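Local atomic coordinates of gamma-D-glutamyl-L-lysine dipeptidyl-peptidase (PDB entry 3H41), a protein that probably cleaves gamma-D-glutamyl-L-lysine bonds in cell-wall peptides, releasing L-Ala-D-Glu, as a cysteine peptidase of the NlpC/P60 family. Residues A64-E69 with V160-G165; V70-V73 with W79-V82. One frame throughout, in Å; residues are numbered along the deposited sequence.

Overall arrangement
The two contacts follow each other along the chain: contact 1 uses 64-69, contact 2 starts at Val70, and their centres lie 16 Å apart. Contact 2 is the hairpin of strands 69-76 and 79-84 within the first SH3-like domain; contact 1 joins the turn leading into that hairpin to a turn of the second SH3-like domain, so its long loop encloses contact 2. Contact 1 lies away from the substrate site. Contact 2 comes nearer, the side chains of Lys81 and the substrate-binding Glu61 being about 7 Å apart, and that of Val82 about 8 Å from that of the substrate-binding Tyr96 and about 13 Å from the bound alanine.

Contact 1 (A64-E69 with V160-G165); sequences ALLGQE and VLLPNG
Leu66 and Pro163 meet where two beta turns abut, a type II turn (Leu65 to Gln68) from the first SH3-like domain and a type I turn (Leu162 to Gly165) from the second. The contact is small and apolar, and no hydrogen bond crosses it. Leu66 presents its CD1 methyl to the ring of Pro163, with CD1 3.6 Å from Pro163 CG; the two side chains cross at about a right angle. CG of Leu66 is anti to its own backbone N (chi1 -178°), which carries the branch out of the turn to the CG-CD edge of the proline ring. The other methyl reaches a second residue, Leu66 CD2 lying 4.2 Å from Leu162 CD2. The proline also touches backbone: its CG sits 3.7 Å from Gly67 N, and Gly67 and Pro163 are the nearest residues of the two segments by CA.

Behind this first shell, each turn is closed by its own backbone bond, 2.8 Å from Gln68 N to Leu65 O on one side and 2.8 Å from Gly165 N to Leu162 O on the other. Gly67, at the third position of the type II turn, has a positive phi (83°). Leu148 of strand 147-153 packs against Leu66, Leu162 and Pro163 alike, Leu140 and Val142 also touch Leu66, and Phe10 of strand 8-11 touches Pro163, so the hydrophobic patch runs from one domain into the other. Farther back, the extended side chain of Gln68 runs back alongside the first turn, and its OE1 accepts the N-H of Leu65, Leu65 N to Gln68 OE1 being 3.0 Å, with the donor in the plane of the amide carbonyl, while NE2 bonds to His85 O.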
# COMPACT_ATOMS: atom_id res chain seq x y z
N ALA A 64 -4.09 4.03 -3.23
CA ALA A 64 -2.96 4.96 -3.38
C ALA A 64 -2.93 5.86 -2.17
O ALA A 64 -3.99 6.30 -1.70
CB ALA A 64 -3.09 5.77 -4.67
N LEU A 65 -1.73 6.13 -1.66
CA LEU A 65 -1.61 6.94 -0.44
C LEU A 65 -1.54 8.46 -0.67
O LEU A 65 -1.09 8.92 -1.72
CB LEU A 65 -0.36 6.53 0.35
CG LEU A 65 -0.21 5.04 0.74
CD1 LEU A 65 1.07 4.79 1.59
CD2 LEU A 65 -1.48 4.54 1.43
N LEU A 66 -1.92 9.21 0.37
CA LEU A 66 -1.74 10.66 0.43
C LEU A 66 -0.42 11.06 -0.23
O LEU A 66 0.65 10.51 0.09
CB LEU A 66 -1.75 11.12 1.88
CG LEU A 66 -1.61 12.64 2.05
CD1 LEU A 66 -2.92 13.30 1.74
CD2 LEU A 66 -1.12 12.93 3.52
N GLY A 67 -0.51 12.01 -1.15
CA GLY A 67 0.66 12.51 -1.86
C GLY A 67 1.16 11.73 -3.06
O GLY A 67 2.02 12.23 -3.80
N GLN A 68 0.68 10.50 -3.26
CA GLN A 68 1.09 9.71 -4.41
C GLN A 68 0.59 10.40 -5.69
O GLN A 68 -0.51 11.00 -5.69
CB GLN A 68 0.55 8.27 -4.30
CG GLN A 68 1.23 7.25 -5.19
CD GLN A 68 1.13 5.79 -4.66
OE1 GLN A 68 0.44 5.49 -3.65
NE2 GLN A 68 1.85 4.90 -5.34
N GLU A 69 1.43 10.37 -6.73
CA GLU A 69 1.11 11.03 -7.99
C GLU A 69 0.33 10.08 -8.89
O GLU A 69 0.60 8.89 -8.92
CB GLU A 69 2.38 11.45 -8.71
CG GLU A 69 2.11 12.37 -9.91
CD GLU A 69 3.41 12.90 -10.54
OE1 GLU A 69 4.34 13.28 -9.78
OE2 GLU A 69 3.51 12.95 -11.78
N VAL A 160 6.21 18.92 7.43
CA VAL A 160 6.09 18.49 6.06
C VAL A 160 5.03 19.28 5.30
O VAL A 160 4.15 19.92 5.90
CB VAL A 160 5.71 16.96 6.00
CG1 VAL A 160 6.79 16.13 6.66
CG2 VAL A 160 4.33 16.75 6.69
N LEU A 161 5.07 19.19 3.99
CA LEU A 161 4.08 19.81 3.12
C LEU A 161 3.05 18.77 2.62
O LEU A 161 3.41 17.71 2.14
CB LEU A 161 4.79 20.42 1.89
CG LEU A 161 3.91 21.27 0.98
CD1 LEU A 161 3.45 22.56 1.67
CD2 LEU A 161 4.62 21.56 -0.34
N LEU A 162 1.78 19.09 2.80
CA LEU A 162 0.65 18.27 2.32
C LEU A 162 0.34 18.54 0.83
O LEU A 162 0.65 19.61 0.30
CB LEU A 162 -0.60 18.56 3.15
CG LEU A 162 -0.42 18.26 4.62
CD1 LEU A 162 -1.70 18.57 5.35
CD2 LEU A 162 0.03 16.81 4.80
N PRO A 163 -0.28 17.57 0.15
CA PRO A 163 -0.54 17.74 -1.29
C PRO A 163 -1.46 18.93 -1.61
O PRO A 163 -1.45 19.42 -2.74
CB PRO A 163 -1.19 16.41 -1.71
CG PRO A 163 -1.22 15.55 -0.55
CD PRO A 163 -0.52 16.20 0.61
N ASN A 164 -2.25 19.38 -0.65
CA ASN A 164 -3.08 20.54 -0.87
C ASN A 164 -2.34 21.87 -0.61
O ASN A 164 -2.96 22.93 -0.70
CB ASN A 164 -4.36 20.47 -0.06
CG ASN A 164 -4.14 20.64 1.43
OD1 ASN A 164 -3.01 20.68 1.90
ND2 ASN A 164 -5.23 20.75 2.17
N GLY A 165 -1.05 21.80 -0.31
CA GLY A 165 -0.27 23.02 0.02
C GLY A 165 -0.27 23.45 1.48
O GLY A 165 0.46 24.40 1.83

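Contact 2 (V70-V73 with W79-V82); sequences VTVV and WVKV
The peptide plane of Lys81 has Val73 over one face, where the CG2 methyl stands 3.4 Å from Lys81 O, and at its oxygen edge Val72, whose CG1 lies towards the other face, 3.9 Å from the same oxygen. That oxygen accepts the single hydrogen bond between the segments, Val73 N to Lys81 O at 2.9 Å. The bond is fairly straight, but the donor is tilted 26° from the carbonyl plane, to the side on which Val73 CG2 sits.

In this antiparallel beta hairpin, Val72 and Val82 form a non-hydrogen-bonded pair, and the short strands are strongly twisted, 120° between their directions. Val82 of this pair also turns its CA-H to Thr71 O, with Val82 CA 3.2 Å from that oxygen. Valine branches fill one face: Val72 CG1 meets Val80 CG1 at 3.7 Å, and Val70 CB faces Val82 CB at 3.9 Å. Val72 reaches Val80 because its CG1 is anti to the backbone N (chi1 -175°). On the other face the extended Lys81 chain passes Val73, its CG 3.9 Å from Val73 CG2, before its end leads away. The hydroxyl of Thr71, also on this side, is hydrogen-bonded to His85 NE2 and Glu94 OE2.

Leu105 of strand 105-106 covers the valine face, touching Val70, Val72 and Val80. At the flanks the hairpin is extended into the antiparallel sheet of the first SH3-like domain, by strand 8-11 beside 69-76 and by strand 96-101 beside 79-84.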
# COMPACT_ATOMS: atom_id res chain seq x y z
N VAL A 70 -0.62 10.64 -9.62
CA VAL A 70 -1.39 9.89 -10.57
C VAL A 70 -1.46 10.68 -11.90
O VAL A 70 -1.32 11.91 -11.90
CB VAL A 70 -2.85 9.59 -10.08
CG1 VAL A 70 -2.84 8.92 -8.66
CG2 VAL A 70 -3.74 10.84 -10.11
N THR A 71 -1.71 9.95 -12.99
CA THR A 71 -2.09 10.55 -14.26
C THR A 71 -3.60 10.38 -14.46
O THR A 71 -4.08 9.25 -14.45
CB THR A 71 -1.33 9.90 -15.45
OG1 THR A 71 0.09 9.99 -15.22
CG2 THR A 71 -1.77 10.56 -16.86
N VAL A 72 -4.33 11.48 -14.63
CA VAL A 72 -5.77 11.43 -14.86
C VAL A 72 -5.98 11.17 -16.35
O VAL A 72 -5.50 11.96 -17.20
CB VAL A 72 -6.52 12.69 -14.37
CG1 VAL A 72 -8.03 12.52 -14.52
CG2 VAL A 72 -6.16 13.02 -12.92
N VAL A 73 -6.67 10.07 -16.68
CA VAL A 73 -6.88 9.66 -18.07
C VAL A 73 -8.33 9.68 -18.60
O VAL A 73 -8.54 9.64 -19.81
CB VAL A 73 -6.26 8.25 -18.34
CG1 VAL A 73 -4.71 8.27 -18.11
CG2 VAL A 73 -6.94 7.18 -17.51
N TRP A 79 -16.44 10.85 -11.08
CA TRP A 79 -15.35 9.88 -11.04
C TRP A 79 -14.31 10.11 -12.11
O TRP A 79 -14.63 10.49 -13.24
CB TRP A 79 -15.92 8.47 -11.18
CG TRP A 79 -16.73 8.06 -9.99
CD1 TRP A 79 -17.99 8.46 -9.70
CD2 TRP A 79 -16.32 7.20 -8.90
NE1 TRP A 79 -18.42 7.85 -8.53
CE2 TRP A 79 -17.40 7.10 -8.02
CE3 TRP A 79 -15.15 6.48 -8.62
CZ2 TRP A 79 -17.35 6.33 -6.85
CZ3 TRP A 79 -15.10 5.72 -7.49
CH2 TRP A 79 -16.20 5.65 -6.61
N VAL A 80 -13.04 9.87 -11.76
CA VAL A 80 -11.94 9.87 -12.72
C VAL A 80 -11.28 8.52 -12.78
O VAL A 80 -11.25 7.79 -11.78
CB VAL A 80 -10.87 10.95 -12.41
CG1 VAL A 80 -11.38 12.32 -12.87
CG2 VAL A 80 -10.45 10.98 -10.90
N LYS A 81 -10.71 8.20 -13.94
CA LYS A 81 -9.87 7.06 -14.11
C LYS A 81 -8.46 7.61 -14.07
O LYS A 81 -8.20 8.67 -14.67
CB LYS A 81 -10.16 6.34 -15.42
CG LYS A 81 -9.45 4.99 -15.50
CD LYS A 81 -9.68 4.28 -16.81
CE LYS A 81 -8.88 2.99 -16.81
NZ LYS A 81 -9.00 2.29 -18.11
N VAL A 82 -7.59 6.94 -13.29
CA VAL A 82 -6.22 7.39 -13.02
C VAL A 82 -5.26 6.24 -13.17
O VAL A 82 -5.66 5.07 -13.14
CB VAL A 82 -6.08 8.08 -11.61
CG1 VAL A 82 -7.12 9.16 -11.43
CG2 VAL A 82 -6.20 7.08 -10.44